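Local coordinates for precorrin-6y methyltransferase/putative decarboxylase (PDB 1L3I), which probably methylates C-15 of cobalt-precorrin-6B with S-adenosyl-L-methionine and then decarboxylates the acetate side chain at C-12, giving cobalt-precorrin-7 on the anaerobic route to cobalamin, at residues V40-G45 with A60-P65; D102-G107 with G128-T133. All coordinates share one frame; numbering follows the deposited sequence.

Contact 1: V40-G45 with A60-P65. With SAH (S-adenosyl-L-homocysteine), chain G.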
loop_
_atom_site.group_PDB
_atom_site.type_symbol
_atom_site.label_atom_id
_atom_site.label_comp_id
_atom_site.label_asym_id
_atom_site.label_seq_id
_atom_site.Cartn_x
_atom_site.Cartn_y
_atom_site.Cartn_z
ATOM N N VAL A 40 4.662 21.229 -16.486
ATOM C CA VAL A 40 5.118 20.511 -17.665
ATOM C C VAL A 40 4.254 19.270 -17.868
ATOM O O VAL A 40 4.298 18.331 -17.054
ATOM C CB VAL A 40 6.606 20.117 -17.528
ATOM C CG1 VAL A 40 7.086 19.377 -18.754
ATOM C CG2 VAL A 40 7.458 21.352 -17.289
ATOM N N GLY A 41 3.470 19.263 -18.948
ATOM C CA GLY A 41 2.594 18.143 -19.224
ATOM C C GLY A 41 1.339 18.339 -18.412
ATOM O O GLY A 41 1.043 17.564 -17.519
ATOM N N CYS A 42 0.585 19.379 -18.733
ATOM C CA CYS A 42 -0.630 19.675 -17.983
ATOM C C CYS A 42 -1.789 18.688 -18.108
ATOM O O CYS A 42 -2.674 18.690 -17.255
ATOM C CB CYS A 42 -1.107 21.107 -18.235
ATOM S SG CYS A 42 -1.500 21.533 -19.918
ATOM N N GLY A 43 -1.769 17.848 -19.142
ATOM C CA GLY A 43 -2.812 16.850 -19.346
ATOM C C GLY A 43 -4.234 17.388 -19.261
ATOM O O GLY A 43 -4.592 18.277 -20.013
ATOM N N THR A 44 -5.027 16.823 -18.348
ATOM C CA THR A 44 -6.412 17.228 -18.112
ATOM C C THR A 44 -6.508 18.576 -17.364
ATOM O O THR A 44 -7.542 19.244 -17.400
ATOM C CB THR A 44 -7.160 16.123 -17.341
ATOM O OG1 THR A 44 -7.108 14.908 -18.087
ATOM C CG2 THR A 44 -8.608 16.480 -17.102
ATOM N N GLY A 45 -5.443 18.957 -16.664
ATOM C CA GLY A 45 -5.444 20.220 -15.954
ATOM C C GLY A 45 -5.501 20.115 -14.449
ATOM O O GLY A 45 -5.551 21.132 -13.766
ATOM N N ALA A 60 1.306 26.438 -18.500
ATOM C CA ALA A 60 0.909 25.043 -18.704
ATOM C C ALA A 60 1.322 24.562 -20.099
ATOM O O ALA A 60 0.830 25.046 -21.108
ATOM C CB ALA A 60 -0.586 24.893 -18.510
ATOM N N ILE A 61 2.194 23.566 -20.134
ATOM C CA ILE A 61 2.722 23.039 -21.382
ATOM C C ILE A 61 2.239 21.619 -21.670
ATOM O O ILE A 61 2.077 20.818 -20.738
ATOM C CB ILE A 61 4.260 22.970 -21.294
ATOM C CG1 ILE A 61 4.846 24.337 -20.969
ATOM C CG2 ILE A 61 4.855 22.412 -22.557
ATOM C CD1 ILE A 61 6.308 24.284 -20.564
ATOM N N ASP A 62 2.042 21.306 -22.954
ATOM C CA ASP A 62 1.650 19.965 -23.383
ATOM C C ASP A 62 1.827 19.743 -24.890
ATOM O O ASP A 62 1.526 20.619 -25.693
ATOM C CB ASP A 62 0.215 19.641 -22.978
ATOM C CG ASP A 62 0.017 18.157 -22.720
ATOM O OD1 ASP A 62 0.173 17.362 -23.672
ATOM O OD2 ASP A 62 -0.281 17.790 -21.562
ATOM N N ARG A 63 2.341 18.567 -25.241
ATOM C CA ARG A 63 2.546 18.155 -26.633
ATOM C C ARG A 63 1.185 18.003 -27.303
ATOM O O ARG A 63 0.998 18.347 -28.472
ATOM C CB ARG A 63 3.174 16.759 -26.700
ATOM C CG ARG A 63 4.573 16.593 -26.218
ATOM C CD ARG A 63 4.961 15.133 -26.330
ATOM N NE ARG A 63 6.355 14.925 -25.956
ATOM C CZ ARG A 63 7.065 13.843 -26.261
ATOM N NH1 ARG A 63 6.530 12.855 -26.956
ATOM N NH2 ARG A 63 8.329 13.747 -25.855
ATOM N N ASN A 64 0.265 17.389 -26.567
ATOM C CA ASN A 64 -1.066 17.105 -27.052
ATOM C C ASN A 64 -1.973 18.320 -27.146
ATOM O O ASN A 64 -2.326 18.918 -26.122
ATOM C CB ASN A 64 -1.725 16.021 -26.182
ATOM C CG ASN A 64 -2.972 15.385 -26.832
ATOM O OD1 ASN A 64 -3.731 14.672 -26.165
ATOM N ND2 ASN A 64 -3.168 15.609 -28.123
ATOM N N PRO A 65 -2.383 18.701 -28.383
ATOM C CA PRO A 65 -3.267 19.841 -28.628
ATOM C C PRO A 65 -4.535 19.610 -27.814
ATOM O O PRO A 65 -5.125 20.546 -27.282
ATOM C CB PRO A 65 -3.578 19.708 -30.117
ATOM C CG PRO A 65 -2.349 19.133 -30.672
ATOM C CD PRO A 65 -1.990 18.074 -29.664
HETATM N N SAH G . -1.165 16.049 -14.142
HETATM C CA SAH G . -2.205 16.149 -15.172
HETATM C CB SAH G . -2.141 14.958 -16.165
HETATM C CG SAH G . -0.789 14.874 -16.927
HETATM S SD SAH G . -0.624 13.549 -18.130
HETATM C C SAH G . -3.565 16.206 -14.491
HETATM O O SAH G . -3.578 16.178 -13.248
HETATM O OXT SAH G . -4.588 16.300 -15.199
HETATM C "C5'" SAH G . 1.004 13.838 -18.778
HETATM C "C4'" SAH G . 1.024 14.835 -19.882
HETATM O "O4'" SAH G . 2.405 14.903 -20.282
HETATM C "C3'" SAH G . 0.187 14.458 -21.203
HETATM O "O3'" SAH G . -0.950 15.305 -21.568
HETATM C "C2'" SAH G . 1.336 14.425 -22.237
HETATM O "O2'" SAH G . 1.013 14.709 -23.608
HETATM C "C1'" SAH G . 2.335 15.364 -21.601
HETATM N N9 SAH G . 3.733 15.317 -22.009
HETATM C C8 SAH G . 4.610 14.206 -21.949
HETATM N N7 SAH G . 5.795 14.520 -22.378
HETATM C C5 SAH G . 5.718 15.880 -22.752
HETATM C C6 SAH G . 6.646 16.793 -23.283
HETATM N N6 SAH G . 7.912 16.447 -23.542
HETATM N N1 SAH G . 6.257 18.074 -23.537
HETATM C C2 SAH G . 4.998 18.403 -23.273
HETATM N N3 SAH G . 4.038 17.642 -22.777
HETATM C C4 SAH G . 4.453 16.383 -22.531
#
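Gly41 and Cys42 both give their backbone N-H to the carbonyl oxygen of Ile61, Gly41 N at 2.8 Å and Cys42 N at 2.9 Å. They arrive from opposite faces of its plane, and the bond from Cys42 is the straighter, 156° at the hydrogen against 131°. Asp62, next along, carries the side-chain hydrogen bonding. Its CB lies against Cys42 SG, and CG swings round (chi1 -150°) to set the carboxylate between the glycine-rich loop and the ribose of S-adenosyl-L-homocysteine. CG itself lies 3.2 Å from SAH O3'. OD1 accepts from SAH O2' and, through its anti lone pair, from Asn64 N, closing an Asx turn. OD2 takes the hydroxyl SAH O3' at 2.6 Å and Gly43 N at 2.8 Å, the latter meeting it nearly along the C-O axis. Four bonds therefore fix the carboxylate's rotation. Cys42 SG also sits 3.8 Å from Ala60 CB. Both Gly41 and Gly43 have positive phi, and a CB on either would run into the ligand. A type II' turn from Cys42 to Gly45 then brings Gly45 N to the ligand carboxylate atom OXT, a weak bond, while Arg63 lays CG and CD against the adenine and is itself salt-bridged to Asp90. This is the nucleotide-binding corner of a Rossmann-like methyltransferase: a glycine-rich loop after one strand, and an acidic residue ending the next that holds both ribose hydroxyls.

Contact 2: D102-G107 with G128-T133. With SAH (S-adenosyl-L-homocysteine), chain G.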
loop_
_atom_site.group_PDB
_atom_site.type_symbol
_atom_site.label_atom_id
_atom_site.label_comp_id
_atom_site.label_asym_id
_atom_site.label_seq_id
_atom_site.Cartn_x
_atom_site.Cartn_y
_atom_site.Cartn_z
ATOM N N ASP A 102 9.439 29.782 -9.858
ATOM C CA ASP A 102 9.559 29.526 -8.435
ATOM C C ASP A 102 9.148 28.083 -8.173
ATOM O O ASP A 102 9.664 27.442 -7.256
ATOM C CB ASP A 102 8.644 30.460 -7.661
ATOM C CG ASP A 102 9.029 31.914 -7.829
ATOM O OD1 ASP A 102 10.113 32.292 -7.328
ATOM O OD2 ASP A 102 8.272 32.675 -8.476
ATOM N N ILE A 103 8.209 27.591 -8.983
ATOM C CA ILE A 103 7.693 26.241 -8.855
ATOM C C ILE A 103 7.651 25.550 -10.215
ATOM O O ILE A 103 7.214 26.128 -11.210
ATOM C CB ILE A 103 6.257 26.251 -8.277
ATOM C CG1 ILE A 103 6.234 26.894 -6.893
ATOM C CG2 ILE A 103 5.684 24.845 -8.217
ATOM C CD1 ILE A 103 4.840 27.242 -6.428
ATOM N N ALA A 104 8.098 24.305 -10.251
ATOM C CA ALA A 104 8.077 23.507 -11.464
ATOM C C ALA A 104 7.541 22.109 -11.135
ATOM O O ALA A 104 8.111 21.384 -10.306
ATOM C CB ALA A 104 9.471 23.401 -12.057
ATOM N N VAL A 105 6.414 21.760 -11.748
ATOM C CA VAL A 105 5.797 20.443 -11.579
ATOM C C VAL A 105 5.888 19.732 -12.928
ATOM O O VAL A 105 5.433 20.255 -13.964
ATOM C CB VAL A 105 4.316 20.533 -11.162
ATOM C CG1 VAL A 105 3.684 19.115 -11.102
ATOM C CG2 VAL A 105 4.206 21.266 -9.818
ATOM N N VAL A 106 6.532 18.576 -12.938
ATOM C CA VAL A 106 6.660 17.819 -14.168
ATOM C C VAL A 106 5.644 16.689 -14.122
ATOM O O VAL A 106 5.867 15.679 -13.453
ATOM C CB VAL A 106 8.088 17.250 -14.352
ATOM C CG1 VAL A 106 8.221 16.619 -15.734
ATOM C CG2 VAL A 106 9.108 18.357 -14.176
ATOM N N GLY A 107 4.522 16.884 -14.811
ATOM C CA GLY A 107 3.464 15.886 -14.847
ATOM C C GLY A 107 3.622 14.836 -15.934
ATOM O O GLY A 107 2.889 13.844 -15.935
ATOM N N GLY A 128 13.346 27.944 -5.158
ATOM C CA GLY A 128 12.365 27.296 -6.014
ATOM C C GLY A 128 12.216 25.810 -5.705
ATOM O O GLY A 128 13.125 25.175 -5.177
ATOM N N ARG A 129 11.063 25.251 -6.060
ATOM C CA ARG A 129 10.768 23.852 -5.812
ATOM C C ARG A 129 10.462 23.114 -7.102
ATOM O O ARG A 129 9.777 23.637 -7.973
ATOM C CB ARG A 129 9.553 23.742 -4.886
ATOM C CG ARG A 129 9.760 24.225 -3.446
ATOM C CD ARG A 129 8.754 25.305 -3.065
ATOM N NE ARG A 129 9.230 26.628 -3.440
ATOM C CZ ARG A 129 8.460 27.685 -3.695
ATOM N NH1 ARG A 129 7.134 27.608 -3.628
ATOM N NH2 ARG A 129 9.022 28.837 -4.012
ATOM N N ILE A 130 10.981 21.894 -7.219
ATOM C CA ILE A 130 10.726 21.044 -8.377
ATOM C C ILE A 130 10.054 19.777 -7.844
ATOM O O ILE A 130 10.476 19.223 -6.830
ATOM C CB ILE A 130 12.023 20.631 -9.109
ATOM C CG1 ILE A 130 12.829 21.871 -9.534
ATOM C CG2 ILE A 130 11.691 19.742 -10.310
ATOM C CD1 ILE A 130 14.145 21.518 -10.191
ATOM N N ILE A 131 8.983 19.343 -8.504
ATOM C CA ILE A 131 8.249 18.138 -8.110
ATOM C C ILE A 131 7.927 17.343 -9.366
ATOM O O ILE A 131 7.334 17.858 -10.300
ATOM C CB ILE A 131 6.928 18.491 -7.358
ATOM C CG1 ILE A 131 7.237 19.276 -6.082
ATOM C CG2 ILE A 131 6.152 17.211 -7.008
ATOM C CD1 ILE A 131 6.266 20.362 -5.812
ATOM N N VAL A 132 8.399 16.113 -9.420
ATOM C CA VAL A 132 8.164 15.262 -10.563
ATOM C C VAL A 132 7.202 14.174 -10.118
ATOM O O VAL A 132 7.416 13.542 -9.091
ATOM C CB VAL A 132 9.485 14.590 -11.063
ATOM C CG1 VAL A 132 9.196 13.715 -12.285
ATOM C CG2 VAL A 132 10.555 15.648 -11.392
ATOM N N THR A 133 6.127 13.996 -10.875
ATOM C CA THR A 133 5.118 12.984 -10.597
ATOM C C THR A 133 5.490 11.779 -11.436
ATOM O O THR A 133 5.463 11.854 -12.666
ATOM C CB THR A 133 3.735 13.474 -11.044
ATOM O OG1 THR A 133 3.513 14.786 -10.516
ATOM C CG2 THR A 133 2.657 12.550 -10.523
HETATM N N SAH G . -1.165 16.049 -14.142
HETATM C CA SAH G . -2.205 16.149 -15.172
HETATM C CB SAH G . -2.141 14.958 -16.165
HETATM C CG SAH G . -0.789 14.874 -16.927
HETATM S SD SAH G . -0.624 13.549 -18.130
HETATM C C SAH G . -3.565 16.206 -14.491
HETATM O O SAH G . -3.578 16.178 -13.248
HETATM O OXT SAH G . -4.588 16.300 -15.199
HETATM C "C5'" SAH G . 1.004 13.838 -18.778
HETATM C "C4'" SAH G . 1.024 14.835 -19.882
HETATM O "O4'" SAH G . 2.405 14.903 -20.282
HETATM C "C3'" SAH G . 0.187 14.458 -21.203
HETATM O "O3'" SAH G . -0.950 15.305 -21.568
HETATM C "C2'" SAH G . 1.336 14.425 -22.237
HETATM O "O2'" SAH G . 1.013 14.709 -23.608
HETATM C "C1'" SAH G . 2.335 15.364 -21.601
HETATM N N9 SAH G . 3.733 15.317 -22.009
HETATM C C8 SAH G . 4.610 14.206 -21.949
HETATM N N7 SAH G . 5.795 14.520 -22.378
HETATM C C5 SAH G . 5.718 15.880 -22.752
HETATM C C6 SAH G . 6.646 16.793 -23.283
HETATM N N6 SAH G . 7.912 16.447 -23.542
HETATM N N1 SAH G . 6.257 18.074 -23.537
HETATM C C2 SAH G . 4.998 18.403 -23.273
HETATM N N3 SAH G . 4.038 17.642 -22.777
HETATM C C4 SAH G . 4.453 16.383 -22.531
HETATM O O HOH W 1 6.315 13.282 -14.765
#
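Strands 103-106 and 128-133 run parallel, their axes 4.7 Å apart and 10° from aligned, with backbone bonds alternating from Arg129 N to Asp102 O at one end to Thr133 N to Val106 O at the other. They are neighbours in the central sheet of the Rossmann-like methyltransferase fold, joined by a beta-alpha-beta crossover through helix 113-122. That helix covers the face carrying Ala104, Val106 and Ile130; there Val106 and Val132 run alongside each other, CG2 to CG2 at 4.1 Å. The other face, with Ile103, Val105 and Ile131, packs under helix 19-29. Arg129 starts on this second face, but bends at chi2 (124°) and chi3 (-87°) to fold back over the neighbouring strand. Its NH1 comes to 3.5 Å from Ile103 CG1, the two side chains crossing at a slant, and Asp102 O sits over one face of the guanidinium, nearer its edge than its centre. NH1 is bonded to Ala29 O and NE to Gly127 O, so the group is pinned by carbonyls, while the carboxylate of Asp102 turns to Val36 N. Cut back to an alanine, Arg129 would lose its guanidinium, which is likely to leave Ala29 O and Gly127 O without these donors and to uncover the flank of Ile103. At the C-terminal ends Gly107 O lies 3.4 Å from SAH C5', and a water bridges the strands, donating to Val106 O at 2.8 Å and to Thr133 O at 2.7 Å.

Overall arrangement
From the N terminus, after helix 19-29, the chain enters strand 36-40, passes the glycine-rich loop, comes back through helix 46-52 and runs forward on strand 57-62, where contact 1 closes the first loop. It continues through helix 65-77, strand 84-88 and helix 91-95 to strand 101-106; after helix 113-122, strand 128-134 closes the second loop in contact 2. The loops follow in series, neither nested nor crossed. Their centres are 14 Å apart, yet they meet in one sheet, because strand 36-40 lies between 57-62 and 101-106: Val40 N is 2.8 Å from Val105 O, and Val40 O is 2.7 Å from Gly107 N, both probable hydrogen bonds. Both contacts also touch the bound S-adenosyl-L-homocysteine.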